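PDB 1T71: putative phosphatase/phosphodiesterase MPN_349 from Mycoplasma pneumoniae M129, which probably acts as an iron-dependent phosphatase or phosphodiesterase, possibly hydrolysing 2',3'-cyclic nucleotides. Local coordinates for residues Phe7-Asp12 / Ile154-Ala159; Thr178-His183 / Asn244-Glu249; Val64-Met69 / Leu109-Asn114; Ala42-His47 / His183-Ser188. All coordinates share one frame; numbering follows the deposited sequence.

Interaction 1: residues Phe7-Asp12 / Ile154-Ala159. With FE (Fe (III) ion), chain B.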
# COMPACT_ATOMS: atom_id res chain seq x y z
N PHE A 7 -0.81 -12.45 -8.73
CA PHE A 7 -0.66 -11.68 -7.50
C PHE A 7 -1.92 -10.95 -7.07
O PHE A 7 -2.83 -10.73 -7.87
CB PHE A 7 0.41 -10.59 -7.64
CG PHE A 7 1.75 -11.07 -8.09
CD1 PHE A 7 1.98 -11.39 -9.43
CD2 PHE A 7 2.82 -11.11 -7.20
CE1 PHE A 7 3.25 -11.74 -9.87
CE2 PHE A 7 4.09 -11.46 -7.63
CZ PHE A 7 4.32 -11.78 -8.97
N ILE A 8 -1.93 -10.55 -5.81
CA ILE A 8 -3.01 -9.76 -5.22
C ILE A 8 -2.31 -8.70 -4.38
O ILE A 8 -1.55 -9.03 -3.47
CB ILE A 8 -3.93 -10.59 -4.30
CG1 ILE A 8 -4.92 -11.40 -5.14
CG2 ILE A 8 -4.68 -9.66 -3.35
CD1 ILE A 8 -5.87 -12.26 -4.30
N PHE A 9 -2.56 -7.43 -4.69
CA PHE A 9 -1.96 -6.33 -3.94
C PHE A 9 -3.07 -5.51 -3.27
O PHE A 9 -3.96 -5.00 -3.95
CB PHE A 9 -1.14 -5.43 -4.87
CG PHE A 9 -0.41 -4.32 -4.16
CD1 PHE A 9 -1.10 -3.23 -3.65
CD2 PHE A 9 0.96 -4.41 -3.94
CE1 PHE A 9 -0.44 -2.23 -2.93
CE2 PHE A 9 1.63 -3.42 -3.21
CZ PHE A 9 0.93 -2.33 -2.71
N LEU A 10 -3.02 -5.40 -1.94
CA LEU A 10 -4.03 -4.66 -1.19
C LEU A 10 -3.48 -3.34 -0.68
O LEU A 10 -2.33 -3.27 -0.24
CB LEU A 10 -4.54 -5.50 -0.02
CG LEU A 10 -5.08 -6.91 -0.33
CD1 LEU A 10 -5.79 -7.47 0.89
CD2 LEU A 10 -6.04 -6.85 -1.50
N GLY A 11 -4.32 -2.30 -0.72
CA GLY A 11 -3.91 -0.98 -0.27
C GLY A 11 -3.84 -0.81 1.24
O GLY A 11 -4.24 -1.69 2.00
N ASP A 12 -3.33 0.35 1.66
CA ASP A 12 -3.15 0.70 3.07
C ASP A 12 -4.10 0.05 4.05
O ASP A 12 -5.30 0.34 4.06
CB ASP A 12 -3.26 2.23 3.24
CG ASP A 12 -2.21 2.98 2.44
OD1 ASP A 12 -2.04 2.67 1.24
OD2 ASP A 12 -1.58 3.90 3.01
N ILE A 154 8.10 -5.13 -8.74
CA ILE A 154 6.84 -4.58 -8.24
C ILE A 154 7.13 -3.33 -7.41
O ILE A 154 7.88 -3.39 -6.43
CB ILE A 154 6.09 -5.63 -7.38
CG1 ILE A 154 5.69 -6.81 -8.26
CG2 ILE A 154 4.87 -5.01 -6.72
CD1 ILE A 154 5.09 -7.98 -7.50
N VAL A 155 6.53 -2.21 -7.79
CA VAL A 155 6.76 -0.96 -7.07
C VAL A 155 5.53 -0.33 -6.42
O VAL A 155 4.50 -0.13 -7.06
CB VAL A 155 7.38 0.11 -8.01
CG1 VAL A 155 7.61 1.41 -7.24
CG2 VAL A 155 8.68 -0.40 -8.60
N ASP A 156 5.66 -0.03 -5.13
CA ASP A 156 4.59 0.63 -4.39
C ASP A 156 5.08 2.06 -4.17
O ASP A 156 5.97 2.30 -3.35
CB ASP A 156 4.35 -0.06 -3.03
CG ASP A 156 3.37 0.71 -2.14
OD1 ASP A 156 2.96 0.19 -1.08
OD2 ASP A 156 3.02 1.85 -2.50
N PHE A 157 4.53 3.00 -4.94
CA PHE A 157 4.92 4.41 -4.85
C PHE A 157 3.94 5.12 -3.92
O PHE A 157 2.81 5.41 -4.30
CB PHE A 157 4.89 5.06 -6.24
CG PHE A 157 5.53 6.42 -6.30
CD1 PHE A 157 5.04 7.40 -7.16
CD2 PHE A 157 6.64 6.73 -5.51
CE1 PHE A 157 5.63 8.67 -7.23
CE2 PHE A 157 7.23 8.00 -5.56
CZ PHE A 157 6.73 8.97 -6.42
N HIS A 158 4.39 5.39 -2.71
CA HIS A 158 3.56 6.05 -1.70
C HIS A 158 3.67 7.55 -1.88
O HIS A 158 4.57 8.19 -1.32
CB HIS A 158 4.05 5.63 -0.31
CG HIS A 158 2.97 5.62 0.73
ND1 HIS A 158 2.91 6.54 1.75
CD2 HIS A 158 1.89 4.81 0.88
CE1 HIS A 158 1.84 6.30 2.49
NE2 HIS A 158 1.20 5.26 1.98
N ALA A 159 2.75 8.12 -2.65
CA ALA A 159 2.77 9.56 -2.93
C ALA A 159 1.40 10.21 -2.80
O ALA A 159 0.36 9.55 -2.86
CB ALA A 159 3.33 9.80 -4.32
FE FE B . -1.96 5.45 4.53

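Interaction 2: residues Thr178-His183 / Asn244-Glu249. With FE (Fe (III) ion), chain C.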
# COMPACT_ATOMS: atom_id res chain seq x y z
N THR A 178 5.17 -3.44 -12.27
CA THR A 178 4.01 -2.69 -11.81
C THR A 178 4.39 -1.40 -11.09
O THR A 178 5.42 -1.32 -10.43
CB THR A 178 3.10 -3.51 -10.86
OG1 THR A 178 3.72 -3.63 -9.58
CG2 THR A 178 2.86 -4.90 -11.41
N ILE A 179 3.52 -0.41 -11.23
CA ILE A 179 3.67 0.88 -10.59
C ILE A 179 2.33 1.12 -9.90
O ILE A 179 1.37 1.56 -10.54
CB ILE A 179 3.88 2.01 -11.62
CG1 ILE A 179 5.16 1.78 -12.43
CG2 ILE A 179 3.91 3.35 -10.92
CD1 ILE A 179 6.42 1.95 -11.63
N PHE A 180 2.24 0.79 -8.61
CA PHE A 180 1.00 0.98 -7.87
C PHE A 180 1.13 2.13 -6.88
O PHE A 180 2.00 2.11 -6.00
CB PHE A 180 0.61 -0.28 -7.09
CG PHE A 180 0.26 -1.47 -7.96
CD1 PHE A 180 -0.27 -1.30 -9.23
CD2 PHE A 180 0.42 -2.77 -7.47
CE1 PHE A 180 -0.65 -2.40 -10.01
CE2 PHE A 180 0.04 -3.87 -8.23
CZ PHE A 180 -0.49 -3.69 -9.50
N GLY A 181 0.27 3.13 -7.01
CA GLY A 181 0.30 4.25 -6.10
C GLY A 181 -0.53 3.97 -4.85
O GLY A 181 -1.53 3.25 -4.91
N THR A 182 -0.11 4.52 -3.72
CA THR A 182 -0.81 4.36 -2.44
C THR A 182 -0.67 5.67 -1.66
O THR A 182 0.05 6.57 -2.11
CB THR A 182 -0.20 3.21 -1.58
OG1 THR A 182 1.22 3.39 -1.46
CG2 THR A 182 -0.49 1.86 -2.20
N HIS A 183 -1.38 5.77 -0.53
CA HIS A 183 -1.34 6.94 0.37
C HIS A 183 -2.59 7.83 0.42
O HIS A 183 -2.86 8.41 1.46
CB HIS A 183 -0.10 7.81 0.09
CG HIS A 183 -0.02 9.04 0.95
ND1 HIS A 183 0.26 9.00 2.30
CD2 HIS A 183 -0.19 10.35 0.64
CE1 HIS A 183 0.26 10.23 2.79
NE2 HIS A 183 -0.02 11.07 1.80
N ASN A 244 -9.76 -2.69 -0.68
CA ASN A 244 -9.41 -2.25 -2.03
C ASN A 244 -8.06 -2.82 -2.43
O ASN A 244 -7.09 -2.78 -1.67
CB ASN A 244 -9.38 -0.73 -2.08
CG ASN A 244 -10.75 -0.12 -1.92
OD1 ASN A 244 -11.52 -0.03 -2.88
ND2 ASN A 244 -11.07 0.31 -0.70
N GLY A 245 -8.00 -3.37 -3.64
CA GLY A 245 -6.75 -3.94 -4.09
C GLY A 245 -6.70 -4.15 -5.59
O GLY A 245 -7.60 -3.73 -6.33
N VAL A 246 -5.64 -4.80 -6.03
CA VAL A 246 -5.45 -5.08 -7.43
C VAL A 246 -4.95 -6.51 -7.64
O VAL A 246 -4.02 -6.96 -6.96
CB VAL A 246 -4.40 -4.14 -8.05
CG1 VAL A 246 -4.08 -4.58 -9.47
CG2 VAL A 246 -4.92 -2.71 -8.03
N PHE A 247 -5.60 -7.21 -8.56
CA PHE A 247 -5.17 -8.55 -8.92
C PHE A 247 -4.45 -8.41 -10.25
O PHE A 247 -4.92 -7.69 -11.13
CB PHE A 247 -6.35 -9.50 -9.11
CG PHE A 247 -6.05 -10.66 -10.03
CD1 PHE A 247 -6.35 -10.59 -11.38
CD2 PHE A 247 -5.39 -11.79 -9.55
CE1 PHE A 247 -6.00 -11.62 -12.26
CE2 PHE A 247 -5.02 -12.83 -10.42
CZ PHE A 247 -5.33 -12.74 -11.77
N PHE A 248 -3.29 -9.05 -10.39
CA PHE A 248 -2.58 -8.99 -11.66
C PHE A 248 -1.75 -10.25 -11.86
O PHE A 248 -1.23 -10.81 -10.90
CB PHE A 248 -1.68 -7.75 -11.77
CG PHE A 248 -0.52 -7.73 -10.80
CD1 PHE A 248 -0.70 -7.35 -9.48
CD2 PHE A 248 0.76 -8.08 -11.23
CE1 PHE A 248 0.37 -7.31 -8.58
CE2 PHE A 248 1.84 -8.04 -10.35
CZ PHE A 248 1.65 -7.65 -9.02
N GLU A 249 -1.65 -10.69 -13.11
CA GLU A 249 -0.85 -11.87 -13.41
C GLU A 249 0.14 -11.56 -14.53
O GLU A 249 -0.21 -11.00 -15.57
CB GLU A 249 -1.72 -13.07 -13.77
CG GLU A 249 -2.19 -13.16 -15.19
CD GLU A 249 -2.88 -14.49 -15.47
OE1 GLU A 249 -2.26 -15.55 -15.23
OE2 GLU A 249 -4.05 -14.47 -15.92
FE FE C . 0.40 7.47 3.88

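Interaction 3: residues Val64-Met69 / Leu109-Asn114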
# COMPACT_ATOMS: atom_id res chain seq x y z
N VAL A 64 -1.10 -12.88 4.39
CA VAL A 64 -0.23 -11.93 3.70
C VAL A 64 1.18 -12.49 3.57
O VAL A 64 1.74 -13.00 4.53
CB VAL A 64 -0.18 -10.59 4.45
CG1 VAL A 64 0.81 -9.65 3.76
CG2 VAL A 64 -1.57 -9.97 4.49
N ASN A 65 1.76 -12.39 2.37
CA ASN A 65 3.11 -12.89 2.13
C ASN A 65 4.18 -11.82 2.23
O ASN A 65 5.26 -12.07 2.77
CB ASN A 65 3.20 -13.54 0.75
CG ASN A 65 2.32 -14.74 0.62
OD1 ASN A 65 2.43 -15.69 1.39
ND2 ASN A 65 1.43 -14.72 -0.36
N TYR A 66 3.90 -10.63 1.70
CA TYR A 66 4.86 -9.54 1.74
C TYR A 66 4.20 -8.22 2.13
O TYR A 66 3.00 -8.02 1.90
CB TYR A 66 5.55 -9.42 0.38
CG TYR A 66 6.44 -10.61 0.06
CD1 TYR A 66 7.71 -10.70 0.61
CD2 TYR A 66 5.98 -11.66 -0.73
CE1 TYR A 66 8.52 -11.81 0.37
CE2 TYR A 66 6.78 -12.78 -0.98
CZ TYR A 66 8.06 -12.85 -0.42
OH TYR A 66 8.86 -13.94 -0.63
N ILE A 67 4.98 -7.32 2.70
CA ILE A 67 4.45 -6.04 3.16
C ILE A 67 5.26 -4.83 2.72
O ILE A 67 6.50 -4.84 2.76
CB ILE A 67 4.38 -6.04 4.70
CG1 ILE A 67 3.27 -6.98 5.18
CG2 ILE A 67 4.14 -4.64 5.22
CD1 ILE A 67 3.14 -7.05 6.69
N THR A 68 4.56 -3.78 2.28
CA THR A 68 5.21 -2.53 1.89
C THR A 68 4.67 -1.48 2.86
O THR A 68 3.62 -1.70 3.48
CB THR A 68 4.87 -2.13 0.42
OG1 THR A 68 3.45 -2.04 0.24
CG2 THR A 68 5.43 -3.16 -0.55
N MET A 69 5.36 -0.34 3.02
CA MET A 69 4.91 0.68 3.96
C MET A 69 4.78 2.09 3.39
O MET A 69 4.47 2.26 2.21
CB MET A 69 5.84 0.68 5.18
CG MET A 69 5.87 -0.63 5.96
SD MET A 69 4.42 -0.90 7.02
CE MET A 69 3.47 -1.75 6.04
N LEU A 109 13.52 -5.66 -1.86
CA LEU A 109 13.94 -7.03 -1.60
C LEU A 109 13.74 -7.91 -2.81
O LEU A 109 12.96 -7.60 -3.71
CB LEU A 109 13.20 -7.62 -0.39
CG LEU A 109 11.71 -7.93 -0.43
CD1 LEU A 109 11.42 -9.10 -1.36
CD2 LEU A 109 11.25 -8.28 0.98
N VAL A 110 14.47 -9.03 -2.84
CA VAL A 110 14.38 -9.96 -3.95
C VAL A 110 14.24 -11.39 -3.45
O VAL A 110 14.92 -11.81 -2.51
CB VAL A 110 15.63 -9.90 -4.84
CG1 VAL A 110 15.45 -10.79 -6.06
CG2 VAL A 110 15.90 -8.48 -5.25
N PHE A 111 13.36 -12.13 -4.09
CA PHE A 111 13.16 -13.53 -3.76
C PHE A 111 12.81 -14.20 -5.07
O PHE A 111 12.43 -13.53 -6.04
CB PHE A 111 12.02 -13.70 -2.74
CG PHE A 111 10.68 -13.24 -3.24
CD1 PHE A 111 10.38 -11.89 -3.33
CD2 PHE A 111 9.71 -14.18 -3.59
CE1 PHE A 111 9.12 -11.47 -3.76
CE2 PHE A 111 8.45 -13.77 -4.02
CZ PHE A 111 8.15 -12.42 -4.11
N GLU A 112 12.95 -15.52 -5.13
CA GLU A 112 12.63 -16.20 -6.37
C GLU A 112 11.40 -17.05 -6.14
O GLU A 112 11.22 -17.63 -5.07
CB GLU A 112 13.80 -17.06 -6.85
CG GLU A 112 13.93 -18.42 -6.18
CD GLU A 112 15.16 -19.17 -6.65
OE1 GLU A 112 16.29 -18.76 -6.32
OE2 GLU A 112 14.99 -20.18 -7.37
N PHE A 113 10.53 -17.08 -7.14
CA PHE A 113 9.31 -17.85 -7.08
C PHE A 113 9.08 -18.51 -8.43
O PHE A 113 8.74 -17.85 -9.42
CB PHE A 113 8.13 -16.94 -6.73
CG PHE A 113 6.81 -17.67 -6.61
CD1 PHE A 113 6.04 -17.93 -7.73
CD2 PHE A 113 6.36 -18.10 -5.37
CE1 PHE A 113 4.84 -18.63 -7.63
CE2 PHE A 113 5.15 -18.80 -5.25
CZ PHE A 113 4.39 -19.06 -6.39
N ASN A 114 9.31 -19.82 -8.47
CA ASN A 114 9.15 -20.62 -9.68
C ASN A 114 9.80 -20.05 -10.94
O ASN A 114 9.13 -19.57 -11.85
CB ASN A 114 7.66 -20.88 -9.94
CG ASN A 114 7.17 -22.14 -9.26
OD1 ASN A 114 7.58 -23.26 -9.62
ND2 ASN A 114 6.30 -21.98 -8.26

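Interaction 4: residues Ala42-His47 / His183-Ser188. With FE (Fe (III) ion), chain B; FE (Fe (III) ion), chain C.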
# COMPACT_ATOMS: atom_id res chain seq x y z
N ALA A 42 0.88 -1.97 4.76
CA ALA A 42 0.31 -2.00 6.11
C ALA A 42 0.69 -0.80 6.97
O ALA A 42 0.66 -0.87 8.20
CB ALA A 42 0.75 -3.29 6.82
N GLU A 43 1.00 0.32 6.32
CA GLU A 43 1.43 1.52 7.04
C GLU A 43 0.48 2.13 8.07
O GLU A 43 0.91 2.94 8.88
CB GLU A 43 1.84 2.60 6.04
CG GLU A 43 0.68 3.42 5.51
CD GLU A 43 1.02 4.90 5.45
OE1 GLU A 43 0.10 5.69 5.18
OE2 GLU A 43 2.20 5.26 5.67
N ASN A 44 -0.81 1.77 8.02
CA ASN A 44 -1.79 2.32 8.97
C ASN A 44 -2.41 1.23 9.86
O ASN A 44 -3.40 1.48 10.55
CB ASN A 44 -2.93 3.01 8.22
CG ASN A 44 -2.47 4.27 7.49
OD1 ASN A 44 -2.22 5.30 8.11
ND2 ASN A 44 -2.36 4.18 6.18
N THR A 45 -1.82 0.04 9.86
CA THR A 45 -2.36 -1.07 10.62
C THR A 45 -2.69 -0.86 12.09
O THR A 45 -3.83 -1.06 12.50
CB THR A 45 -1.44 -2.30 10.49
OG1 THR A 45 -1.29 -2.66 9.11
CG2 THR A 45 -2.04 -3.49 11.25
N THR A 46 -1.70 -0.46 12.89
CA THR A 46 -1.89 -0.28 14.33
C THR A 46 -2.37 1.12 14.75
O THR A 46 -1.62 2.10 14.70
CB THR A 46 -0.58 -0.62 15.05
OG1 THR A 46 -0.17 -1.93 14.66
CG2 THR A 46 -0.76 -0.57 16.57
N HIS A 47 -3.63 1.20 15.17
CA HIS A 47 -4.24 2.46 15.58
C HIS A 47 -4.11 3.55 14.50
O HIS A 47 -3.96 4.73 14.80
CB HIS A 47 -3.65 2.95 16.91
CG HIS A 47 -3.97 2.05 18.06
ND1 HIS A 47 -3.05 1.16 18.59
CD2 HIS A 47 -5.11 1.86 18.75
CE1 HIS A 47 -3.62 0.46 19.55
NE2 HIS A 47 -4.87 0.86 19.67
N HIS A 183 -1.38 5.77 -0.53
CA HIS A 183 -1.34 6.94 0.37
C HIS A 183 -2.59 7.83 0.42
O HIS A 183 -2.86 8.41 1.46
CB HIS A 183 -0.10 7.81 0.09
CG HIS A 183 -0.02 9.04 0.95
ND1 HIS A 183 0.26 9.00 2.30
CD2 HIS A 183 -0.19 10.35 0.64
CE1 HIS A 183 0.26 10.23 2.79
NE2 HIS A 183 -0.02 11.07 1.80
N THR A 184 -3.35 7.93 -0.67
CA THR A 184 -4.55 8.81 -0.57
C THR A 184 -5.80 8.14 0.01
O THR A 184 -6.79 8.81 0.30
CB THR A 184 -4.89 9.44 -1.97
OG1 THR A 184 -5.31 8.42 -2.88
CG2 THR A 184 -3.67 10.16 -2.54
N HIS A 185 -5.76 6.82 0.18
CA HIS A 185 -6.88 6.07 0.77
C HIS A 185 -8.18 6.05 -0.05
O HIS A 185 -9.25 5.78 0.50
CB HIS A 185 -7.22 6.62 2.15
CG HIS A 185 -6.18 6.34 3.19
ND1 HIS A 185 -4.92 5.87 2.89
CD2 HIS A 185 -6.21 6.47 4.54
CE1 HIS A 185 -4.23 5.73 4.00
NE2 HIS A 185 -4.99 6.08 5.02
N VAL A 186 -8.08 6.36 -1.33
CA VAL A 186 -9.24 6.36 -2.21
C VAL A 186 -8.79 5.71 -3.51
O VAL A 186 -7.88 6.20 -4.17
CB VAL A 186 -9.73 7.80 -2.51
CG1 VAL A 186 -10.79 7.78 -3.62
CG2 VAL A 186 -10.31 8.43 -1.23
N PRO A 187 -9.42 4.59 -3.89
CA PRO A 187 -9.01 3.94 -5.13
C PRO A 187 -9.35 4.78 -6.36
O PRO A 187 -10.36 5.48 -6.37
CB PRO A 187 -9.78 2.62 -5.09
CG PRO A 187 -11.07 3.02 -4.45
CD PRO A 187 -10.63 3.97 -3.33
N SER A 188 -8.50 4.73 -7.38
CA SER A 188 -8.75 5.46 -8.61
C SER A 188 -9.28 4.44 -9.60
O SER A 188 -9.04 3.24 -9.44
CB SER A 188 -7.46 6.10 -9.14
OG SER A 188 -6.43 5.14 -9.31
FE FE B . -1.96 5.45 4.53
FE FE C . 0.40 7.47 3.88

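Interaction 1: residues Phe7-Asp12 / Ile154-Ala159
Phe7, Phe9 and Asp12 meet Ile154, Asp156 and His158 in the core of a calcineurin-like metallophosphoesterase fold. In this fold two mixed beta sheets pack face to face. Strand 6-10 lies in one sheet and strand 152-158 in the other. The two segments run in nearly the same direction, only 11° apart, and side chains from both meet between the sheets. At the end away from the metals, Ile154 CD1 touches the ring of Phe7, 3.6 Å from CE2. The Phe7 ring also stacks with Phe248 of the adjacent strand 241-249.

Asp156 can be followed outward. CB is 4.1 Å from Phe9 CZ, and CG is a little nearer. OD1 lies 3.6 Å from Phe9 CZ, at the edge of the ring and in its plane. The carboxylate and the ring stand 85° apart. Asp156 CG is anti to the backbone N (chi1 172°), which carries the acid into the gap between the sheets. The buried oxygens have polar partners there. OD1 is hydrogen-bonded to Thr68 and Asn41, and OD2 to Thr182.

At the C-terminal ends of the strands the contact reaches the metal centre. Asp12 OD2 binds one iron at 2.2 Å. In the model it also accepts a hydrogen bond from His158 NE2 on its syn side, 3.3 Å long and nearly straight. This bond is doubtful. His158 is a ligand of the second iron, yet as modelled its ring carbon CE1 lies 2.3 Å from that iron.

Interaction 2: residues Thr178-His183 / Asn244-Glu249
Phe180 turns its ring edge toward the face of Phe248. The stack is edge-to-face and offset, with centroids 5.3 Å apart and planes at 78°. The closest atoms are Phe180 CE2 and Phe248 CE1, at 3.5 Å. One face of the Phe180 ring carries Thr178 CB, from its own strand, near the rim. The Phe248 ring takes the methyl of Thr178 over a face. This is a CH-pi contact, with CG2 3.9 Å from the ring centroid and 29° off the normal. Phe248 also stacks with Phe7.

The two strands belong to different sheets of the beta sandwich. Strand 178-182 is in one sheet and strand 241-249 in the other. They run antiparallel, with axes 9.9 Å apart, so only side chains bridge the gap.

Val246 approaches Phe180 from the opposite direction. Its CG1 is anti to the backbone N (chi1 172°) and reaches Phe180 CZ at 3.7 Å, oblique to the ring. Ala199 and Ile201 of strand 199-201 also touch Phe180, whose ring meets Phe9 edge-to-face as well. Strand 178-182 then leads into the iron ligand His183.

Interaction 3: residues Val64-Met69 / Leu109-Asn114
Tyr66 and Phe111 lay their rings face to face. The centroids are 4.2 Å apart and the planes open by 27°, so the stack is splayed. The two side chains come from opposite directions and overlap at their outer ends. Tyr66 CE2 meets Phe111 CZ at 3.4 Å. The phenol oxygen reaches further, over the face of the Phe111 ring toward its rim. Tyr66 OH is 3.1 Å from Phe111 CD2, which is tight.

The torsions account for this meeting. In Tyr66, CG is anti to the carbonyl carbon (chi1 -68°), and the ring reaches across toward strand 108-112. Phe111 has CG between the backbone N and the carbonyl carbon (chi1 63°). This less roomy rotamer brings its ring over the phenol. Two residues earlier, the methyl Leu109 CD2 stands obliquely to the tyrosine ring, 4.3 Å from Tyr66 CD1. The contact there is looser than in the stack.

This is plain packing, partly buried and away from the iron site. It joins two beta sheets near their margins. Strand 66-68 lies between strands 37-41 and 89-90 in one sheet. Strand 108-112 is an outermost strand of the other and pairs antiparallel with strand 117-124. From that strand Ile120 also touches Tyr66, while Val90 of strand 89-90 touches Leu109.

Interaction 4: residues Ala42-His47 / His183-Ser188
Asn44 and His185 come side by side at one iron, while Glu43 and His183 meet at the other. Together they form part of the two-metal centre of the calcineurin-like metallophosphoesterases, built from loops at the strand ends. Glu43 OE1 bridges the pair, 2.2 Å from each ion, and the irons lie 3.2 Å apart. Its CG lies between the backbone N and the carbonyl carbon (chi1 84°), and the chain bends at chi2 to reach both. His183 ND1 binds one iron at 2.2 Å. The other is bound by Asn44, through ND2 as modelled. A carbonyl oxygen is the usual donor, so ND2 is doubtful and the amide may be turned over.

His185 is a ligand of this iron too, but its nearest modelled atom is ring carbon CE1, so the orientation of its imidazole is doubtful. The amide of Asn44 comes to the edge of that ring, with ND2 3.3 Å from His185 CE1 and the planes 88° apart. Asp12 also binds this iron, and Asn71 and His158 belong to the His183 side.

In the second shell, Glu43 OE2 accepts a hydrogen bond from the backbone N of His72, probably the proton donor. Glu43 and Asn44 are central in a type I turn from Ala42 to Thr45. Ala42 O accepts two hydrogen bonds from one face of its plane, from Thr45 N at 3.1 Å and Thr45 OG1 at 2.8 Å.

How the interactions relate
Interactions 1 and 2 lie side by side in the buried core. Strands 6-10 and 241-249 are neighbours in one sheet, and strands 152-158 and 178-182 in the other. Interaction 2 is wholly apolar, while interaction 1 turns polar toward the metals. Interaction 3 joins the same two sheets further out, where packing is aromatic and only partly buried. Interaction 4 is made by loops and held through iron. It shares His183 with interaction 2 and one iron with interaction 1. The carboxylate of Asp156 links interaction 1 to strands of interactions 2 and 3. Thr68 O probably accepts a hydrogen bond from Ala42 N, joining interactions 3 and 4.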